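Local coordinates for tRNA (adenine(22)-N(1))-methyltransferase (Bacillus subtilis, PDB 6Q56), which catalyses the S-adenosyl-L-methionine-dependent methylation of adenosine 22 in tRNA, giving N(1)-methyladenosine, at residues E3-A14 and Y32-K42; S171-G179 and R227-I235. The protein carries 2 engineered substitutions. All blocks are in the same frame, centred on the assembly; numbering follows the deposited sequence.

Interaction 1 comes first along the chain and is complete before interaction 2 begins. It brings the N-terminal residues 3-14 against helix 32-39, beside parallel strand 21-26 of the central mixed sheet. Interaction 2 joins two elements that follow the last strand of that sheet: helix 172-178 and the C-terminal end of helix 215-234. The centres of the two contacts lie about 32 Å apart, on opposite sides of the chain's centre; interactions 1 and 2 do not touch, their nearest atoms being about 14 Å apart. One contact thus belongs to the Rossmann-like methyltransferase core, while the other ties the C-terminal helical part together where it meets that core.

Interaction 1: E3-A14 and Y32-K42; sequences ELKLSKRLQTVA and YLPSYAVLNHK. Engineered in segment 32-42: Ser35 (natural residue Cys).
Leu6 and Tyr36 make the central pair. The methyl CD1 of Leu6 sits over one face of the phenol ring in a CH-pi contact, 3.5 Å from the ring centroid. Asn40 ND2 lies over the centre of the opposite face, so the ring is sandwiched. Leu4 O meets the ring's edge, near its plane. With CG anti to the backbone N (chi1 172°), Tyr36 carries its hydroxyl out to Gln11, whose side chain crosses that of Tyr36 at about a right angle; NE2 of Gln11 donates to Tyr36 OH at 2.8 Å, the amide plane turned 70° from the ring. The same NE2 also bonds to Glu15. On one flank Leu4 drops CD1 onto CB of the engineered Ser35, 3.5 Å away. Deeper in, Leu33 sends CD1 to Ala14 CB at 3.7 Å, and its CD2 meets Val13 CG1 crosswise. Helices 8-14 and 32-39 cross at -48°, their axes 10.4 Å apart. Helix 32-39 links parallel strands 21-26 and 43-50 in a Rossmann-like beta-alpha-beta unit, and residues 3-14 pack against it. On the sheet side, Leu33 and Ala37 rest on strand 21-26, while Thr12 and Ser7 lean on strand 139-148, so helix 8-14 bridges toward the antiparallel end of the sheet.

Interaction 2: S171-G179 and R227-I235; sequences SLSAGMLVG and RMELLKEVI
Leu230 packs into the side of helix 172-178, where its two methyls divide the work: CD2 presses on Ala174 CB at 3.3 Å, tighter than usual van der Waals contact, while CD1 lies 3.2 Å from Ser173 OG. The small side chain of Ala174 is consistent with the close approach here, the CA atoms of Ala174 and Leu230 being 6.1 Å apart. The remaining contacts between apolar groups spread out from this point. Val178 and Val234 meet tip to tip, CG2 to CG1 at 3.9 Å, and Val234 CG1 also reaches Ala174 CB. Leu231 CD2 touches both Val178 CG1 and Leu177 CD2.

A second kind of contact sets an apolar branch against a charged group. Leu177, with CG anti to the backbone N (chi1 178°), extends its CD2 over one face of the Arg227 guanidinium, 3.5 Å above the plane and offset toward the rim. The bend at chi2 of the arginine brings its CD to 3.6 Å from Leu177 CD2, and the further bend at chi3 turns the guanidinium face to that methyl. Replacing Arg227 with an alanine would probably uncover this side of Leu177 and leave its CD2 freer to move.

No hydrogen bond crosses between the segments. Ser171 is the N-cap of helix 172-178, its OG accepting from Ala174 N at 3.1 Å.

With axes 9.9 Å apart and crossing at -79°, this is a steep apolar helix-helix packing. Trp194 of helix 188-210 touches both Val178 and Leu231, and Leu177 also rests on Val127 of helix 127-135. Helices 188-210 and 215-234 form a long antiparallel helical hairpin, and helix 172-178 wedges between its base and the Rossmann-like methyltransferase domain.

Interaction 1: E3-A14 and Y32-K42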
loop_
_atom_site.group_PDB
_atom_site.type_symbol
_atom_site.label_atom_id
_atom_site.label_comp_id
_atom_site.label_asym_id
_atom_site.label_seq_id
_atom_site.Cartn_x
_atom_site.Cartn_y
_atom_site.Cartn_z
ATOM N N GLU A 3 -3.472 -24.971 -6.858
ATOM C CA GLU A 3 -2.940 -24.364 -8.071
ATOM C C GLU A 3 -1.717 -23.515 -7.725
ATOM O O GLU A 3 -0.668 -24.057 -7.400
ATOM C CB GLU A 3 -4.027 -23.544 -8.773
ATOM C CG GLU A 3 -4.937 -24.361 -9.675
ATOM C CD GLU A 3 -6.360 -23.854 -9.704
ATOM O OE1 GLU A 3 -6.776 -23.187 -8.738
ATOM O OE2 GLU A 3 -7.067 -24.138 -10.686
ATOM N N LEU A 4 -1.855 -22.200 -7.816
ATOM C CA LEU A 4 -0.768 -21.298 -7.491
ATOM C C LEU A 4 -0.895 -20.939 -6.037
ATOM O O LEU A 4 -1.995 -20.783 -5.531
ATOM C CB LEU A 4 -0.847 -20.020 -8.317
ATOM C CG LEU A 4 -0.431 -20.097 -9.777
ATOM C CD1 LEU A 4 -0.708 -18.774 -10.457
ATOM C CD2 LEU A 4 1.036 -20.458 -9.899
ATOM N N LYS A 5 0.230 -20.796 -5.359
ATOM C CA LYS A 5 0.204 -20.426 -3.959
ATOM C C LYS A 5 0.738 -19.021 -3.823
ATOM O O LYS A 5 1.672 -18.630 -4.501
ATOM C CB LYS A 5 1.021 -21.394 -3.111
ATOM C CG LYS A 5 0.395 -22.769 -2.973
ATOM C CD LYS A 5 -1.035 -22.688 -2.470
ATOM C CE LYS A 5 -1.640 -24.070 -2.291
ATOM N NZ LYS A 5 -1.484 -24.904 -3.508
ATOM N N LEU A 6 0.134 -18.254 -2.936
ATOM C CA LEU A 6 0.557 -16.893 -2.718
ATOM C C LEU A 6 1.090 -16.747 -1.318
ATOM O O LEU A 6 0.798 -17.551 -0.449
ATOM C CB LEU A 6 -0.614 -15.939 -2.877
ATOM C CG LEU A 6 -1.141 -15.632 -4.272
ATOM C CD1 LEU A 6 -2.368 -14.754 -4.144
ATOM C CD2 LEU A 6 -0.077 -14.953 -5.106
ATOM N N SER A 7 1.859 -15.696 -1.107
ATOM C CA SER A 7 2.404 -15.397 0.198
ATOM C C SER A 7 1.290 -14.809 1.037
ATOM O O SER A 7 0.292 -14.342 0.506
ATOM C CB SER A 7 3.540 -14.385 0.085
ATOM O OG SER A 7 3.097 -13.188 -0.507
ATOM N N LYS A 8 1.462 -14.835 2.347
ATOM C CA LYS A 8 0.476 -14.281 3.251
ATOM C C LYS A 8 0.173 -12.865 2.810
ATOM O O LYS A 8 -0.968 -12.435 2.767
ATOM C CB LYS A 8 1.011 -14.263 4.683
ATOM C CG LYS A 8 0.844 -15.571 5.433
ATOM C CD LYS A 8 1.418 -15.488 6.837
ATOM C CE LYS A 8 1.144 -16.742 7.650
ATOM N NZ LYS A 8 -0.138 -16.667 8.404
ATOM N N ARG A 9 1.238 -12.153 2.487
ATOM C CA ARG A 9 1.154 -10.767 2.059
ATOM C C ARG A 9 0.213 -10.554 0.877
ATOM O O ARG A 9 -0.701 -9.753 0.960
ATOM C CB ARG A 9 2.545 -10.246 1.721
ATOM C CG ARG A 9 2.631 -8.766 1.473
ATOM C CD ARG A 9 4.083 -8.350 1.445
ATOM N NE ARG A 9 4.882 -9.295 0.683
ATOM C CZ ARG A 9 5.026 -9.248 -0.631
ATOM N NH1 ARG A 9 4.436 -8.302 -1.333
ATOM N NH2 ARG A 9 5.769 -10.145 -1.242
ATOM N N LEU A 10 0.447 -11.256 -0.224
ATOM C CA LEU A 10 -0.390 -11.108 -1.405
ATOM C C LEU A 10 -1.734 -11.799 -1.225
ATOM O O LEU A 10 -2.720 -11.418 -1.837
ATOM C CB LEU A 10 0.329 -11.620 -2.646
ATOM C CG LEU A 10 1.582 -10.831 -3.017
ATOM C CD1 LEU A 10 2.050 -11.172 -4.419
ATOM C CD2 LEU A 10 1.328 -9.342 -2.894
ATOM N N GLN A 11 -1.768 -12.812 -0.371
ATOM C CA GLN A 11 -3.002 -13.516 -0.093
ATOM C C GLN A 11 -3.947 -12.495 0.497
ATOM O O GLN A 11 -5.105 -12.402 0.114
ATOM C CB GLN A 11 -2.773 -14.648 0.899
ATOM C CG GLN A 11 -3.987 -15.531 1.095
ATOM C CD GLN A 11 -4.496 -16.076 -0.212
ATOM O OE1 GLN A 11 -3.736 -16.629 -0.996
ATOM N NE2 GLN A 11 -5.788 -15.921 -0.457
ATOM N N THR A 12 -3.417 -11.727 1.438
ATOM C CA THR A 12 -4.161 -10.683 2.112
ATOM C C THR A 12 -4.694 -9.690 1.097
ATOM O O THR A 12 -5.846 -9.299 1.162
ATOM C CB THR A 12 -3.285 -9.955 3.148
ATOM O OG1 THR A 12 -3.007 -10.834 4.240
ATOM C CG2 THR A 12 -3.978 -8.721 3.680
ATOM N N VAL A 13 -3.852 -9.292 0.157
ATOM C CA VAL A 13 -4.250 -8.344 -0.871
ATOM C C VAL A 13 -5.401 -8.895 -1.700
ATOM O O VAL A 13 -6.386 -8.220 -1.931
ATOM C CB VAL A 13 -3.064 -7.995 -1.792
ATOM C CG1 VAL A 13 -3.520 -7.181 -2.986
ATOM C CG2 VAL A 13 -1.993 -7.250 -1.020
ATOM N N ALA A 14 -5.254 -10.131 -2.145
ATOM C CA ALA A 14 -6.264 -10.783 -2.967
ATOM C C ALA A 14 -7.653 -10.807 -2.331
ATOM O O ALA A 14 -8.647 -10.677 -3.023
ATOM C CB ALA A 14 -5.824 -12.199 -3.314
ATOM N N TYR A 32 1.425 -13.657 -10.632
ATOM C CA TYR A 32 0.885 -14.702 -9.782
ATOM C C TYR A 32 -0.424 -14.268 -9.145
ATOM O O TYR A 32 -1.415 -14.969 -9.223
ATOM C CB TYR A 32 1.882 -15.087 -8.693
ATOM C CG TYR A 32 3.088 -15.845 -9.190
ATOM C CD1 TYR A 32 2.975 -16.770 -10.205
ATOM C CD2 TYR A 32 4.335 -15.650 -8.625
ATOM C CE1 TYR A 32 4.074 -17.466 -10.660
ATOM C CE2 TYR A 32 5.435 -16.343 -9.071
ATOM C CZ TYR A 32 5.297 -17.252 -10.088
ATOM O OH TYR A 32 6.383 -17.945 -10.536
ATOM N N LEU A 33 -0.413 -13.104 -8.518
ATOM C CA LEU A 33 -1.592 -12.581 -7.857
ATOM C C LEU A 33 -2.777 -12.555 -8.811
ATOM O O LEU A 33 -3.820 -13.118 -8.515
ATOM C CB LEU A 33 -1.323 -11.185 -7.306
ATOM C CG LEU A 33 -2.532 -10.382 -6.847
ATOM C CD1 LEU A 33 -3.239 -11.066 -5.700
ATOM C CD2 LEU A 33 -2.113 -8.987 -6.447
ATOM N N PRO A 34 -2.621 -11.925 -9.967
ATOM C CA PRO A 34 -3.726 -11.866 -10.926
ATOM C C PRO A 34 -4.120 -13.243 -11.448
ATOM O O PRO A 34 -5.294 -13.494 -11.658
ATOM C CB PRO A 34 -3.191 -10.973 -12.053
ATOM C CG PRO A 34 -1.766 -10.700 -11.742
ATOM C CD PRO A 34 -1.563 -10.962 -10.291
ATOM N N SER A 35 -3.153 -14.125 -11.649
ATOM C CA SER A 35 -3.456 -15.461 -12.131
ATOM C C SER A 35 -4.275 -16.164 -11.068
ATOM O O SER A 35 -5.259 -16.828 -11.349
ATOM C CB SER A 35 -2.174 -16.240 -12.402
ATOM O OG SER A 35 -1.527 -15.800 -13.577
ATOM N N TYR A 36 -3.837 -15.991 -9.834
ATOM C CA TYR A 36 -4.489 -16.583 -8.679
ATOM C C TYR A 36 -5.908 -16.062 -8.522
ATOM O O TYR A 36 -6.811 -16.815 -8.195
ATOM C CB TYR A 36 -3.684 -16.285 -7.415
ATOM C CG TYR A 36 -4.350 -16.685 -6.125
ATOM C CD1 TYR A 36 -5.318 -15.887 -5.551
ATOM C CD2 TYR A 36 -3.999 -17.848 -5.476
ATOM C CE1 TYR A 36 -5.922 -16.240 -4.369
ATOM C CE2 TYR A 36 -4.597 -18.210 -4.293
ATOM C CZ TYR A 36 -5.556 -17.403 -3.745
ATOM O OH TYR A 36 -6.157 -17.764 -2.574
ATOM N N ALA A 37 -6.095 -14.768 -8.746
ATOM C CA ALA A 37 -7.403 -14.145 -8.593
ATOM C C ALA A 37 -8.404 -14.605 -9.638
ATOM O O ALA A 37 -9.554 -14.876 -9.324
ATOM C CB ALA A 37 -7.274 -12.635 -8.619
ATOM N N VAL A 38 -7.952 -14.689 -10.877
ATOM C CA VAL A 38 -8.793 -15.115 -11.978
ATOM C C VAL A 38 -9.113 -16.601 -11.876
ATOM O O VAL A 38 -10.243 -17.010 -12.080
ATOM C CB VAL A 38 -8.121 -14.798 -13.318
ATOM C CG1 VAL A 38 -8.884 -15.418 -14.469
ATOM C CG2 VAL A 38 -8.019 -13.301 -13.490
ATOM N N LEU A 39 -8.111 -17.400 -11.545
ATOM C CA LEU A 39 -8.299 -18.834 -11.400
ATOM C C LEU A 39 -9.281 -19.165 -10.288
ATOM O O LEU A 39 -10.080 -20.079 -10.411
ATOM C CB LEU A 39 -6.978 -19.517 -11.085
ATOM C CG LEU A 39 -5.982 -19.702 -12.218
ATOM C CD1 LEU A 39 -4.645 -20.127 -11.658
ATOM C CD2 LEU A 39 -6.494 -20.732 -13.198
ATOM N N ASN A 40 -9.209 -18.423 -9.196
ATOM C CA ASN A 40 -10.101 -18.649 -8.079
ATOM C C ASN A 40 -11.385 -17.863 -8.235
ATOM O O ASN A 40 -12.154 -17.734 -7.306
ATOM C CB ASN A 40 -9.418 -18.295 -6.765
ATOM C CG ASN A 40 -8.281 -19.232 -6.439
ATOM O OD1 ASN A 40 -8.413 -20.101 -5.587
ATOM N ND2 ASN A 40 -7.160 -19.068 -7.125
ATOM N N HIS A 41 -11.595 -17.341 -9.431
ATOM C CA HIS A 41 -12.792 -16.587 -9.773
ATOM C C HIS A 41 -13.033 -15.365 -8.907
ATOM O O HIS A 41 -14.136 -14.843 -8.856
ATOM C CB HIS A 41 -13.989 -17.525 -9.750
ATOM C CG HIS A 41 -13.690 -18.861 -10.348
ATOM N ND1 HIS A 41 -13.588 -20.009 -9.594
ATOM C CD2 HIS A 41 -13.413 -19.221 -11.622
ATOM C CE1 HIS A 41 -13.284 -21.022 -10.383
ATOM N NE2 HIS A 41 -13.176 -20.571 -11.619
ATOM N N LYS A 42 -11.986 -14.900 -8.244
ATOM C CA LYS A 42 -12.090 -13.718 -7.419
ATOM C C LYS A 42 -12.182 -12.528 -8.349
ATOM O O LYS A 42 -12.822 -11.532 -8.044
ATOM C CB LYS A 42 -10.876 -13.581 -6.517
ATOM C CG LYS A 42 -10.783 -14.638 -5.431
ATOM C CD LYS A 42 -9.800 -14.235 -4.346
ATOM C CE LYS A 42 -10.146 -12.867 -3.783
ATOM N NZ LYS A 42 -11.522 -12.793 -3.221
#

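Interaction 2: S171-G179 and R227-I235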
loop_
_atom_site.group_PDB
_atom_site.type_symbol
_atom_site.label_atom_id
_atom_site.label_comp_id
_atom_site.label_asym_id
_atom_site.label_seq_id
_atom_site.Cartn_x
_atom_site.Cartn_y
_atom_site.Cartn_z
ATOM N N SER A 171 -6.307 11.771 15.272
ATOM C CA SER A 171 -5.758 12.900 14.535
ATOM C C SER A 171 -5.298 12.475 13.149
ATOM O O SER A 171 -4.781 11.386 12.967
ATOM C CB SER A 171 -4.585 13.514 15.289
ATOM O OG SER A 171 -3.485 12.635 15.333
ATOM N N LEU A 172 -5.490 13.348 12.171
ATOM C CA LEU A 172 -5.074 13.051 10.818
ATOM C C LEU A 172 -3.596 12.748 10.843
ATOM O O LEU A 172 -3.121 11.828 10.203
ATOM C CB LEU A 172 -5.328 14.232 9.897
ATOM C CG LEU A 172 -6.767 14.425 9.452
ATOM C CD1 LEU A 172 -6.838 15.456 8.348
ATOM C CD2 LEU A 172 -7.337 13.102 8.992
ATOM N N SER A 173 -2.884 13.556 11.605
ATOM C CA SER A 173 -1.449 13.427 11.736
ATOM C C SER A 173 -1.038 12.005 12.082
ATOM O O SER A 173 -0.253 11.395 11.376
ATOM C CB SER A 173 -0.926 14.395 12.788
ATOM O OG SER A 173 0.457 14.249 12.944
ATOM N N ALA A 174 -1.570 11.483 13.174
ATOM C CA ALA A 174 -1.239 10.133 13.602
ATOM C C ALA A 174 -1.878 9.084 12.706
ATOM O O ALA A 174 -1.218 8.170 12.243
ATOM C CB ALA A 174 -1.664 9.922 15.039
ATOM N N GLY A 175 -3.170 9.220 12.475
ATOM C CA GLY A 175 -3.889 8.280 11.646
ATOM C C GLY A 175 -3.180 8.004 10.342
ATOM O O GLY A 175 -3.017 6.864 9.944
ATOM N N MET A 176 -2.746 9.065 9.684
ATOM C CA MET A 176 -2.072 8.941 8.406
ATOM C C MET A 176 -0.735 8.231 8.496
ATOM O O MET A 176 -0.315 7.579 7.554
ATOM C CB MET A 176 -1.872 10.315 7.785
ATOM C CG MET A 176 -3.163 10.983 7.383
ATOM S SD MET A 176 -2.861 12.327 6.247
ATOM C CE MET A 176 -4.535 12.839 5.911
ATOM N N LEU A 177 -0.073 8.357 9.633
ATOM C CA LEU A 177 1.222 7.735 9.814
ATOM C C LEU A 177 1.144 6.267 10.185
ATOM O O LEU A 177 1.808 5.444 9.589
ATOM C CB LEU A 177 2.019 8.469 10.884
ATOM C CG LEU A 177 3.373 7.834 11.169
ATOM C CD1 LEU A 177 4.291 7.973 9.973
ATOM C CD2 LEU A 177 4.000 8.439 12.403
ATOM N N VAL A 178 0.344 5.939 11.181
ATOM C CA VAL A 178 0.263 4.563 11.625
ATOM C C VAL A 178 -0.935 3.792 11.110
ATOM O O VAL A 178 -0.950 2.576 11.164
ATOM C CB VAL A 178 0.294 4.493 13.159
ATOM C CG1 VAL A 178 1.529 5.197 13.683
ATOM C CG2 VAL A 178 -0.949 5.115 13.755
ATOM N N GLY A 179 -1.936 4.491 10.606
ATOM C CA GLY A 179 -3.119 3.830 10.105
ATOM C C GLY A 179 -4.267 3.976 11.075
ATOM O O GLY A 179 -4.199 3.525 12.211
ATOM N N ARG A 227 7.217 13.655 16.381
ATOM C CA ARG A 227 7.054 12.260 16.003
ATOM C C ARG A 227 6.934 11.382 17.237
ATOM O O ARG A 227 6.085 10.510 17.296
ATOM C CB ARG A 227 8.218 11.800 15.132
ATOM C CG ARG A 227 8.156 10.345 14.715
ATOM C CD ARG A 227 6.906 10.043 13.920
ATOM N NE ARG A 227 6.953 10.591 12.569
ATOM C CZ ARG A 227 7.432 9.941 11.515
ATOM N NH1 ARG A 227 7.917 8.720 11.648
ATOM N NH2 ARG A 227 7.426 10.518 10.330
ATOM N N MET A 228 7.792 11.615 18.219
ATOM C CA MET A 228 7.768 10.831 19.444
ATOM C C MET A 228 6.436 10.967 20.160
ATOM O O MET A 228 5.831 9.978 20.526
ATOM C CB MET A 228 8.912 11.235 20.372
ATOM C CG MET A 228 10.276 10.791 19.888
ATOM S SD MET A 228 11.636 11.568 20.768
ATOM C CE MET A 228 11.194 11.192 22.451
ATOM N N GLU A 229 5.983 12.193 20.364
ATOM C CA GLU A 229 4.722 12.413 21.049
ATOM C C GLU A 229 3.602 11.734 20.292
ATOM O O GLU A 229 2.735 11.100 20.880
ATOM C CB GLU A 229 4.427 13.904 21.193
ATOM C CG GLU A 229 2.999 14.216 21.602
ATOM C CD GLU A 229 2.632 13.664 22.962
ATOM O OE1 GLU A 229 3.526 13.503 23.808
ATOM O OE2 GLU A 229 1.442 13.400 23.181
ATOM N N LEU A 230 3.642 11.877 18.977
ATOM C CA LEU A 230 2.646 11.284 18.097
ATOM C C LEU A 230 2.570 9.783 18.309
ATOM O O LEU A 230 1.497 9.222 18.507
ATOM C CB LEU A 230 2.994 11.573 16.642
ATOM C CG LEU A 230 1.874 11.372 15.639
ATOM C CD1 LEU A 230 2.234 12.021 14.320
ATOM C CD2 LEU A 230 1.584 9.896 15.456
ATOM N N LEU A 231 3.724 9.137 18.266
ATOM C CA LEU A 231 3.789 7.705 18.457
ATOM C C LEU A 231 3.372 7.337 19.871
ATOM O O LEU A 231 2.703 6.342 20.090
ATOM C CB LEU A 231 5.192 7.188 18.163
ATOM C CG LEU A 231 5.584 7.267 16.693
ATOM C CD1 LEU A 231 6.982 6.724 16.483
ATOM C CD2 LEU A 231 4.572 6.532 15.835
ATOM N N LYS A 232 3.763 8.155 20.833
ATOM C CA LYS A 232 3.418 7.894 22.214
ATOM C C LYS A 232 1.905 7.849 22.388
ATOM O O LYS A 232 1.391 7.057 23.154
ATOM C CB LYS A 232 4.029 8.947 23.133
ATOM C CG LYS A 232 3.768 8.691 24.602
ATOM C CD LYS A 232 4.395 9.747 25.489
ATOM C CE LYS A 232 3.831 9.668 26.900
ATOM N NZ LYS A 232 4.610 10.465 27.881
ATOM N N GLU A 233 1.201 8.700 21.658
ATOM C CA GLU A 233 -0.251 8.767 21.735
ATOM C C GLU A 233 -0.942 7.569 21.093
ATOM O O GLU A 233 -2.105 7.308 21.362
ATOM C CB GLU A 233 -0.756 10.063 21.090
ATOM C CG GLU A 233 -0.311 11.334 21.799
ATOM C CD GLU A 233 -0.685 12.600 21.048
ATOM O OE1 GLU A 233 -1.246 12.506 19.940
ATOM O OE2 GLU A 233 -0.414 13.698 21.569
ATOM N N VAL A 234 -0.240 6.843 20.235
ATOM C CA VAL A 234 -0.851 5.697 19.577
ATOM C C VAL A 234 -0.561 4.347 20.218
ATOM O O VAL A 234 -1.236 3.379 19.922
ATOM C CB VAL A 234 -0.442 5.604 18.103
ATOM C CG1 VAL A 234 -0.979 6.784 17.322
ATOM C CG2 VAL A 234 1.058 5.510 17.974
ATOM N N ILE A 235 0.433 4.270 21.085
ATOM C CA ILE A 235 0.753 3.003 21.719
ATOM C C ILE A 235 0.542 3.051 23.227
ATOM O O ILE A 235 1.000 2.173 23.947
ATOM C CB ILE A 235 2.196 2.575 21.431
ATOM C CG1 ILE A 235 3.177 3.439 22.202
ATOM C CG2 ILE A 235 2.498 2.672 19.952
ATOM C CD1 ILE A 235 4.612 3.103 21.891
#